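Side-chain contacts in CT263 (Chlamydia trachomatis, PDB 4QAS), which probably cleaves the N-glycosidic bond of a futalosine-type nucleoside, as a nucleosidase of the MTAN family serving menaquinone synthesis by the futalosine pathway: residues Phe35-Thr40 against Leu44-Val49; Gln60-Pro65 against Gly144-Lys149; Ala75-Ala80 against Asn178-Leu183. The protein carries 1 engineered substitution. One frame throughout, in Å; residues are numbered along the deposited sequence.

In the fold
The three contacts illustrate how one mixed sheet gathers its hairpin, loop and helices. Contact 1 is the hairpin 36-40/43-49, whose second strand runs parallel to strand 7-13; contact 3 stands on strand 71-80, on the other flank of strand 7-13, with centres about 21 Å apart. Contact 2 ties the loop between strands 43-49 and 71-80 to helix 144-153, and its centre lies about 17 Å from that of contact 1. Contacts 2 and 3, also about 21 Å apart between centres, fall on opposite sides of the chain's centre. None touches another. The sulfate beside contact 3, probably from the crystallisation liquor, lies between K182 and E41 of the second subunit.

Contact 1: Phe35-Thr40 against Leu44-Val49; sequences FYTYHT and LLDVMV
T37 and D46 face each other across a non-hydrogen-bonded pair of an antiparallel hairpin, and their side chains do what the backbone does not at that position. The hydroxyl OG1 of T37 gives its hydrogen to OD1 of D46 at 2.7 Å, reaching that oxygen nearly along its C-O bond; the two side chains lie alongside and point the same way. With OG1 anti to the backbone N of T37 (chi1 -171°), the hydroxyl leans toward the carboxylate, and L44 CD1 packs against T37 OG1 at 3.5 Å.

The tight part lies around these residues. Y36 with V47 and Y38 with L45 form the flanking hydrogen-bonded pairs, the shortest bond being L45 N to Y38 O at 2.8 Å, whereas Y36 N to V47 O is weak at 3.4 Å. On the T37 side of the sheet, F35 brings its ring over M48: the methyl CE sits 3.9 Å from the ring centroid, only 5° off the normal, a CH-pi contact within a Met-aromatic pair. The same ring turns its edge to D46, CE2 lying 3.6 Å from OD2, with ring and carboxylate planes 73° apart. On the opposite face the buried V47 and L45 lie beside Y36 and Y38, with L23 of helix 16-25 against Y36 and V47, and F26 against Y38 and L45.

Toward the turn the packing thins. H39 offers L44 CD1 its CB at 4.2 Å, while the exposed imidazole leads away from the other strand.

Chemically, the buried carboxylate has a hydroxyl for each oxygen, T37 at OD1 and Y69 at OD2. This division would be expected to fix its rotation and, probably, to stabilise its negative charge, with the ring edge of F35 adding a favourable electrostatic contribution.

Contact 2: Gln60-Pro65 against Gly144-Lys149; sequences QALSPP and GFFIAK
L62 reaches from its loop to the side of helix 144-153 and meets two neighbouring residues there, F146 and I147. All contact between the segments is apolar. The CB of L62 approaches one corner of the F146 ring obliquely, 3.8 Å from CE2 and 3.9 Å from CZ. Farther out, the branch CD1 turns to I147 and touches CG1 at 3.9 Å, while staying 4.1 Å from F146 CE2. One leucine thus spans both residues, its base on the phenyl group and its tip on the isoleucine. F146 extends to the loop because its CG stands anti to the backbone N (chi1 170°), carrying the ring out from the helix. W72 and L50 also pack on both L62 and I147, so the leucine is buried from several sides.

Polar bonds act around this apolar centre. The carbonyl O of L62 is bonded by the side-chain amide NE2 of Q150, one turn beyond F146, which adds a polar tie between loop and helix. Within the helix, A148 N bonds to G144 O at 3.0 Å.

The arrangement is a loop-on-helix contact of an alpha/beta fold, a leucine from the connection between strands 43-49 and 71-80 packing on helix 144-153 beside the central sheet.

Contact 3: Ala75-Ala80 against Asn178-Leu183; sequences AGFAGA and NNKVKL. With SO4 (sulfate ion), chain C.
F77 projects from strand 71-80 onto the first turn of helix 180-197, where L183 and K180 receive it. Apolar contact dominates. The ring comes obliquely onto L183, CE1 lying 3.5 Å from CB and CZ 3.9 Å from the same atom. Its CE2 corner also meets the aliphatic base of K180, at 4.1 Å from CG, the two side chains crossing at about a right angle; CZ also rests 3.8 Å from the carbonyl O of K180. CB of F77 already points at the helix, and CG anti to the carbonyl carbon (chi1 -54°) lets the ring continue onto it. V163 and L187 pack on the phenyl group as well.

The polar bonds lie within the helix and toward the sulfate. The first turn is closed by L183 N bonding to N179 O at 2.9 Å, with N179 at the N-cap position though its side chain makes no capping bond. K182 faces elsewhere: its extended chain delivers NZ to sulfate O3 at 3.3 Å, and E41 N of the second subunit holds the same ion.

Here an aromatic residue of a sheet strand fills the junction with a covering helix, the sheet-to-helix packing typical of the alpha/beta fold of the nucleoside phosphorylase family, to which MTAN enzymes belong.

Contact 1: Phe35-Thr40 against Leu44-Val49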
loop_
_atom_site.group_PDB
_atom_site.type_symbol
_atom_site.label_atom_id
_atom_site.label_comp_id
_atom_site.label_asym_id
_atom_site.label_seq_id
_atom_site.Cartn_x
_atom_site.Cartn_y
_atom_site.Cartn_z
ATOM N N PHE A 35 -20.300 3.565 5.424
ATOM C CA PHE A 35 -19.187 3.518 4.479
ATOM C C PHE A 35 -17.865 3.597 5.235
ATOM O O PHE A 35 -17.837 3.834 6.437
ATOM C CB PHE A 35 -19.313 4.540 3.329
ATOM C CG PHE A 35 -19.197 5.977 3.749
ATOM C CD1 PHE A 35 -20.317 6.693 4.152
ATOM C CD2 PHE A 35 -17.972 6.624 3.714
ATOM C CE1 PHE A 35 -20.207 8.024 4.527
ATOM C CE2 PHE A 35 -17.853 7.945 4.076
ATOM C CZ PHE A 35 -18.972 8.652 4.488
ATOM N N TYR A 36 -16.762 3.385 4.513
ATOM C CA TYR A 36 -15.461 3.230 5.159
ATOM C C TYR A 36 -14.714 4.545 5.267
ATOM O O TYR A 36 -14.722 5.359 4.345
ATOM C CB TYR A 36 -14.556 2.297 4.377
ATOM C CG TYR A 36 -15.151 0.985 4.036
ATOM C CD1 TYR A 36 -15.075 -0.062 4.914
ATOM C CD2 TYR A 36 -15.750 0.772 2.800
ATOM C CE1 TYR A 36 -15.603 -1.297 4.597
ATOM C CE2 TYR A 36 -16.280 -0.453 2.471
ATOM C CZ TYR A 36 -16.203 -1.482 3.377
ATOM O OH TYR A 36 -16.732 -2.707 3.040
ATOM N N THR A 37 -14.029 4.728 6.394
ATOM C CA THR A 37 -13.320 5.972 6.648
ATOM C C THR A 37 -12.034 5.686 7.407
ATOM O O THR A 37 -11.962 4.757 8.218
ATOM C CB THR A 37 -14.212 6.924 7.448
ATOM O OG1 THR A 37 -13.599 8.219 7.509
ATOM C CG2 THR A 37 -14.471 6.395 8.867
ATOM N N TYR A 38 -11.041 6.540 7.158
ATOM C CA TYR A 38 -9.754 6.479 7.835
ATOM C C TYR A 38 -9.196 7.887 7.818
ATOM O O TYR A 38 -9.398 8.615 6.846
ATOM C CB TYR A 38 -8.812 5.558 7.052
ATOM C CG TYR A 38 -7.380 5.590 7.529
ATOM C CD1 TYR A 38 -7.050 5.087 8.769
ATOM C CD2 TYR A 38 -6.364 6.093 6.731
ATOM C CE1 TYR A 38 -5.736 5.093 9.239
ATOM C CE2 TYR A 38 -5.040 6.093 7.191
ATOM C CZ TYR A 38 -4.751 5.598 8.430
ATOM O OH TYR A 38 -3.440 5.602 8.869
ATOM N N HIS A 39 -8.515 8.287 8.877
ATOM C CA HIS A 39 -7.857 9.585 8.875
ATOM C C HIS A 39 -6.522 9.488 9.594
ATOM O O HIS A 39 -6.353 8.705 10.529
ATOM C CB HIS A 39 -8.730 10.669 9.503
ATOM C CG HIS A 39 -8.932 10.491 10.973
ATOM N ND1 HIS A 39 -8.144 11.119 11.913
ATOM C CD2 HIS A 39 -9.814 9.735 11.665
ATOM C CE1 HIS A 39 -8.541 10.766 13.122
ATOM N NE2 HIS A 39 -9.553 9.926 13.000
ATOM N N THR A 40 -5.556 10.250 9.095
ATOM C CA THR A 40 -4.281 10.401 9.775
ATOM C C THR A 40 -3.690 11.715 9.313
ATOM O O THR A 40 -3.856 12.105 8.154
ATOM C CB THR A 40 -3.304 9.272 9.439
ATOM O OG1 THR A 40 -2.205 9.297 10.357
ATOM C CG2 THR A 40 -2.784 9.444 8.039
ATOM N N LEU A 44 -8.075 12.912 5.331
ATOM C CA LEU A 44 -9.244 12.063 5.493
ATOM C C LEU A 44 -9.374 11.244 4.224
ATOM O O LEU A 44 -9.389 11.794 3.111
ATOM C CB LEU A 44 -10.505 12.900 5.665
ATOM C CG LEU A 44 -11.843 12.140 5.677
ATOM C CD1 LEU A 44 -11.980 11.322 6.957
ATOM C CD2 LEU A 44 -12.989 13.121 5.558
ATOM N N LEU A 45 -9.468 9.934 4.381
ATOM C CA LEU A 45 -9.600 9.009 3.275
ATOM C C LEU A 45 -10.892 8.222 3.460
ATOM O O LEU A 45 -10.995 7.417 4.393
ATOM C CB LEU A 45 -8.384 8.081 3.259
ATOM C CG LEU A 45 -8.249 7.180 2.066
ATOM C CD1 LEU A 45 -8.096 7.995 0.782
ATOM C CD2 LEU A 45 -7.042 6.271 2.315
ATOM N N ASP A 46 -11.869 8.438 2.575
ATOM C CA ASP A 46 -13.140 7.736 2.639
ATOM C C ASP A 46 -13.247 6.851 1.410
ATOM O O ASP A 46 -12.682 7.156 0.355
ATOM C CB ASP A 46 -14.315 8.717 2.686
ATOM C CG ASP A 46 -14.427 9.462 4.016
ATOM O OD1 ASP A 46 -13.750 9.055 4.991
ATOM O OD2 ASP A 46 -15.195 10.438 4.044
ATOM N N VAL A 47 -13.996 5.756 1.545
ATOM C CA VAL A 47 -14.190 4.822 0.439
ATOM C C VAL A 47 -15.664 4.526 0.297
ATOM O O VAL A 47 -16.317 4.140 1.271
ATOM C CB VAL A 47 -13.417 3.512 0.666
ATOM C CG1 VAL A 47 -13.664 2.555 -0.489
ATOM C CG2 VAL A 47 -11.958 3.794 0.775
ATOM N N MET A 48 -16.176 4.662 -0.924
ATOM C CA MET A 48 -17.518 4.221 -1.280
ATOM C C MET A 48 -17.454 3.157 -2.358
ATOM O O MET A 48 -16.658 3.242 -3.287
ATOM C CB MET A 48 -18.318 5.395 -1.766
ATOM C CG MET A 48 -18.601 6.317 -0.619
ATOM S SD MET A 48 -19.518 7.783 -1.063
ATOM C CE MET A 48 -19.543 8.654 0.505
ATOM N N VAL A 49 -18.310 2.160 -2.221
ATOM C CA VAL A 49 -18.429 1.058 -3.170
ATOM C C VAL A 49 -19.842 1.133 -3.748
ATOM O O VAL A 49 -20.828 1.050 -3.005
ATOM C CB VAL A 49 -18.187 -0.287 -2.473
ATOM C CG1 VAL A 49 -18.301 -1.429 -3.487
ATOM C CG2 VAL A 49 -16.824 -0.308 -1.812
#

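Contact 2: Gln60-Pro65 against Gly144-Lys149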
loop_
_atom_site.group_PDB
_atom_site.type_symbol
_atom_site.label_atom_id
_atom_site.label_comp_id
_atom_site.label_asym_id
_atom_site.label_seq_id
_atom_site.Cartn_x
_atom_site.Cartn_y
_atom_site.Cartn_z
ATOM N N GLN A 60 -28.844 6.397 -7.331
ATOM C CA GLN A 60 -28.749 6.904 -5.966
ATOM C C GLN A 60 -27.501 6.425 -5.226
ATOM O O GLN A 60 -27.320 6.798 -4.061
ATOM C CB GLN A 60 -30.024 6.552 -5.205
ATOM C CG GLN A 60 -31.241 7.294 -5.765
ATOM C CD GLN A 60 -32.505 7.055 -4.975
ATOM O OE1 GLN A 60 -33.453 6.450 -5.475
ATOM N NE2 GLN A 60 -32.532 7.540 -3.733
ATOM N N ALA A 61 -26.632 5.636 -5.855
ATOM C CA ALA A 61 -25.352 5.324 -5.236
ATOM C C ALA A 61 -24.483 6.566 -5.087
ATOM O O ALA A 61 -23.609 6.606 -4.212
ATOM C CB ALA A 61 -24.615 4.291 -6.081
ATOM N N LEU A 62 -24.675 7.567 -5.956
ATOM C CA LEU A 62 -23.899 8.806 -5.945
ATOM C C LEU A 62 -24.789 9.997 -6.248
ATOM O O LEU A 62 -24.348 10.986 -6.846
ATOM C CB LEU A 62 -22.767 8.767 -6.988
ATOM C CG LEU A 62 -21.374 8.309 -6.596
ATOM C CD1 LEU A 62 -20.459 8.562 -7.792
ATOM C CD2 LEU A 62 -20.825 8.993 -5.366
ATOM N N SER A 63 -26.049 9.920 -5.850
ATOM C CA SER A 63 -26.989 10.989 -6.086
ATOM C C SER A 63 -27.855 11.116 -4.835
ATOM O O SER A 63 -28.546 10.158 -4.475
ATOM C CB SER A 63 -27.853 10.662 -7.292
ATOM O OG SER A 63 -28.776 11.706 -7.532
ATOM N N PRO A 64 -27.806 12.278 -4.144
ATOM C CA PRO A 64 -26.954 13.435 -4.450
ATOM C C PRO A 64 -25.486 13.098 -4.254
ATOM O O PRO A 64 -25.156 12.211 -3.461
ATOM C CB PRO A 64 -27.385 14.484 -3.422
ATOM C CG PRO A 64 -27.939 13.714 -2.299
ATOM C CD PRO A 64 -28.557 12.474 -2.890
ATOM N N PRO A 65 -24.608 13.766 -5.004
ATOM C CA PRO A 65 -23.193 13.452 -4.899
ATOM C C PRO A 65 -22.646 13.880 -3.553
ATOM O O PRO A 65 -23.084 14.890 -2.973
ATOM C CB PRO A 65 -22.566 14.266 -6.045
ATOM C CG PRO A 65 -23.479 15.354 -6.279
ATOM C CD PRO A 65 -24.857 14.846 -5.969
ATOM N N GLY A 144 -17.368 4.786 -14.977
ATOM C CA GLY A 144 -16.497 5.949 -14.982
ATOM C C GLY A 144 -17.181 7.238 -15.390
ATOM O O GLY A 144 -17.023 8.269 -14.736
ATOM N N PHE A 145 -17.947 7.217 -16.482
ATOM C CA PHE A 145 -18.564 8.467 -16.900
ATOM C C PHE A 145 -19.555 8.961 -15.849
ATOM O O PHE A 145 -19.575 10.141 -15.503
ATOM C CB PHE A 145 -19.264 8.375 -18.249
ATOM C CG PHE A 145 -19.797 9.704 -18.676
ATOM C CD1 PHE A 145 -21.042 10.122 -18.264
ATOM C CD2 PHE A 145 -19.026 10.580 -19.426
ATOM C CE1 PHE A 145 -21.508 11.350 -18.590
ATOM C CE2 PHE A 145 -19.489 11.805 -19.787
ATOM C CZ PHE A 145 -20.750 12.207 -19.372
ATOM N N PHE A 146 -20.405 8.052 -15.341
ATOM C CA PHE A 146 -21.349 8.404 -14.294
ATOM C C PHE A 146 -20.654 9.115 -13.141
ATOM O O PHE A 146 -21.128 10.148 -12.668
ATOM C CB PHE A 146 -22.046 7.129 -13.812
ATOM C CG PHE A 146 -22.870 7.319 -12.572
ATOM C CD1 PHE A 146 -23.975 8.134 -12.609
ATOM C CD2 PHE A 146 -22.536 6.696 -11.372
ATOM C CE1 PHE A 146 -24.765 8.343 -11.495
ATOM C CE2 PHE A 146 -23.325 6.900 -10.238
ATOM C CZ PHE A 146 -24.439 7.730 -10.308
ATOM N N ILE A 147 -19.506 8.590 -12.708
ATOM C CA ILE A 147 -18.821 9.169 -11.560
ATOM C C ILE A 147 -18.270 10.545 -11.909
ATOM O O ILE A 147 -18.391 11.486 -11.128
ATOM C CB ILE A 147 -17.716 8.217 -11.074
ATOM C CG1 ILE A 147 -18.341 6.915 -10.562
ATOM C CG2 ILE A 147 -16.886 8.887 -9.978
ATOM C CD1 ILE A 147 -17.356 5.774 -10.385
ATOM N N ALA A 148 -17.609 10.664 -13.072
ATOM C CA ALA A 148 -17.051 11.959 -13.463
ATOM C C ALA A 148 -18.141 13.010 -13.581
ATOM O O ALA A 148 -17.941 14.180 -13.222
ATOM C CB ALA A 148 -16.317 11.850 -14.792
ATOM N N LYS A 149 -19.299 12.636 -14.133
ATOM C CA LYS A 149 -20.383 13.601 -14.269
ATOM C C LYS A 149 -20.929 14.010 -12.908
ATOM O O LYS A 149 -21.200 15.192 -12.673
ATOM C CB LYS A 149 -21.483 13.025 -15.155
ATOM C CG LYS A 149 -22.669 13.951 -15.358
ATOM C CD LYS A 149 -22.257 15.225 -16.095
ATOM C CE LYS A 149 -23.456 16.096 -16.454
ATOM N NZ LYS A 149 -24.222 16.517 -15.250
#

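Contact 3: Ala75-Ala80 against Asn178-Leu183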
loop_
_atom_site.group_PDB
_atom_site.type_symbol
_atom_site.label_atom_id
_atom_site.label_comp_id
_atom_site.label_asym_id
_atom_site.label_seq_id
_atom_site.Cartn_x
_atom_site.Cartn_y
_atom_site.Cartn_z
ATOM N N ALA A 75 -11.244 4.330 -8.906
ATOM C CA ALA A 75 -10.313 3.282 -9.267
ATOM C C ALA A 75 -11.112 2.044 -9.618
ATOM O O ALA A 75 -12.070 1.700 -8.929
ATOM C CB ALA A 75 -9.383 2.983 -8.106
ATOM N N GLY A 76 -10.745 1.373 -10.717
ATOM C CA GLY A 76 -11.502 0.186 -11.067
ATOM C C GLY A 76 -10.860 -0.618 -12.178
ATOM O O GLY A 76 -9.786 -0.290 -12.684
ATOM N N PHE A 77 -11.523 -1.722 -12.479
ATOM C CA PHE A 77 -11.153 -2.599 -13.583
ATOM C C PHE A 77 -11.719 -2.051 -14.889
ATOM O O PHE A 77 -12.790 -1.461 -14.925
ATOM C CB PHE A 77 -11.748 -3.998 -13.381
ATOM C CG PHE A 77 -11.427 -4.661 -12.050
ATOM C CD1 PHE A 77 -10.343 -4.285 -11.275
ATOM C CD2 PHE A 77 -12.216 -5.699 -11.608
ATOM C CE1 PHE A 77 -10.080 -4.921 -10.059
ATOM C CE2 PHE A 77 -11.939 -6.339 -10.395
ATOM C CZ PHE A 77 -10.888 -5.956 -9.644
ATOM N N ALA A 78 -11.007 -2.289 -15.989
ATOM C CA ALA A 78 -11.529 -1.942 -17.297
ATOM C C ALA A 78 -11.103 -2.988 -18.313
ATOM O O ALA A 78 -9.943 -3.392 -18.345
ATOM C CB ALA A 78 -11.069 -0.548 -17.762
ATOM N N GLY A 79 -12.045 -3.360 -19.165
ATOM C CA GLY A 79 -11.718 -4.204 -20.300
ATOM C C GLY A 79 -10.845 -3.476 -21.302
ATOM O O GLY A 79 -10.936 -2.265 -21.473
ATOM N N ALA A 80 -10.001 -4.229 -22.007
ATOM C CA ALA A 80 -9.185 -3.699 -23.093
ATOM C C ALA A 80 -9.794 -4.119 -24.418
ATOM O O ALA A 80 -9.904 -5.323 -24.709
ATOM C CB ALA A 80 -7.766 -4.231 -22.979
ATOM N N ASN A 178 -10.809 -14.783 -12.845
ATOM C CA ASN A 178 -9.776 -15.501 -12.111
ATOM C C ASN A 178 -8.681 -14.617 -11.540
ATOM O O ASN A 178 -7.812 -15.126 -10.824
ATOM C CB ASN A 178 -9.124 -16.546 -13.012
ATOM C CG ASN A 178 -10.065 -17.662 -13.393
ATOM O OD1 ASN A 178 -10.955 -18.031 -12.629
ATOM N ND2 ASN A 178 -9.877 -18.200 -14.590
ATOM N N ASN A 179 -8.697 -13.321 -11.823
ATOM C CA ASN A 179 -7.593 -12.448 -11.432
ATOM C C ASN A 179 -8.024 -11.243 -10.596
ATOM O O ASN A 179 -7.299 -10.249 -10.529
ATOM C CB ASN A 179 -6.793 -12.035 -12.667
ATOM C CG ASN A 179 -5.964 -13.168 -13.194
ATOM O OD1 ASN A 179 -4.871 -13.428 -12.691
ATOM N ND2 ASN A 179 -6.490 -13.888 -14.173
ATOM N N LYS A 180 -9.175 -11.317 -9.950
ATOM C CA LYS A 180 -9.674 -10.146 -9.233
ATOM C C LYS A 180 -8.759 -9.694 -8.103
ATOM O O LYS A 180 -8.618 -8.487 -7.893
ATOM C CB LYS A 180 -11.087 -10.362 -8.734
ATOM C CG LYS A 180 -12.077 -10.433 -9.886
ATOM C CD LYS A 180 -13.515 -10.522 -9.428
ATOM C CE LYS A 180 -14.432 -10.716 -10.628
ATOM N NZ LYS A 180 -15.703 -11.387 -10.266
ATOM N N VAL A 181 -8.081 -10.606 -7.416
ATOM C CA VAL A 181 -7.172 -10.179 -6.348
ATOM C C VAL A 181 -5.978 -9.428 -6.929
ATOM O O VAL A 181 -5.633 -8.332 -6.455
ATOM C CB VAL A 181 -6.744 -11.367 -5.470
ATOM C CG1 VAL A 181 -5.638 -10.947 -4.482
ATOM C CG2 VAL A 181 -7.951 -11.871 -4.681
ATOM N N LYS A 182 -5.328 -9.989 -7.964
ATOM C CA LYS A 182 -4.196 -9.313 -8.596
ATOM C C LYS A 182 -4.600 -7.952 -9.117
ATOM O O LYS A 182 -3.847 -6.978 -9.003
ATOM C CB LYS A 182 -3.656 -10.153 -9.766
ATOM C CG LYS A 182 -2.777 -11.321 -9.362
ATOM C CD LYS A 182 -2.197 -11.996 -10.600
ATOM C CE LYS A 182 -1.447 -13.258 -10.243
ATOM N NZ LYS A 182 -0.984 -13.970 -11.461
ATOM N N LEU A 183 -5.770 -7.877 -9.738
ATOM C CA LEU A 183 -6.220 -6.618 -10.311
ATOM C C LEU A 183 -6.488 -5.585 -9.219
ATOM O O LEU A 183 -6.101 -4.426 -9.346
ATOM C CB LEU A 183 -7.457 -6.871 -11.175
ATOM C CG LEU A 183 -7.202 -7.665 -12.455
ATOM C CD1 LEU A 183 -8.539 -8.245 -12.937
ATOM C CD2 LEU A 183 -6.558 -6.747 -13.452
HETATM S S SO4 C . 2.136 -11.655 -11.944
HETATM O O1 SO4 C . 3.065 -10.650 -12.458
HETATM O O2 SO4 C . 1.396 -11.091 -10.817
HETATM O O3 SO4 C . 1.184 -12.034 -12.986
HETATM O O4 SO4 C . 2.879 -12.839 -11.514
#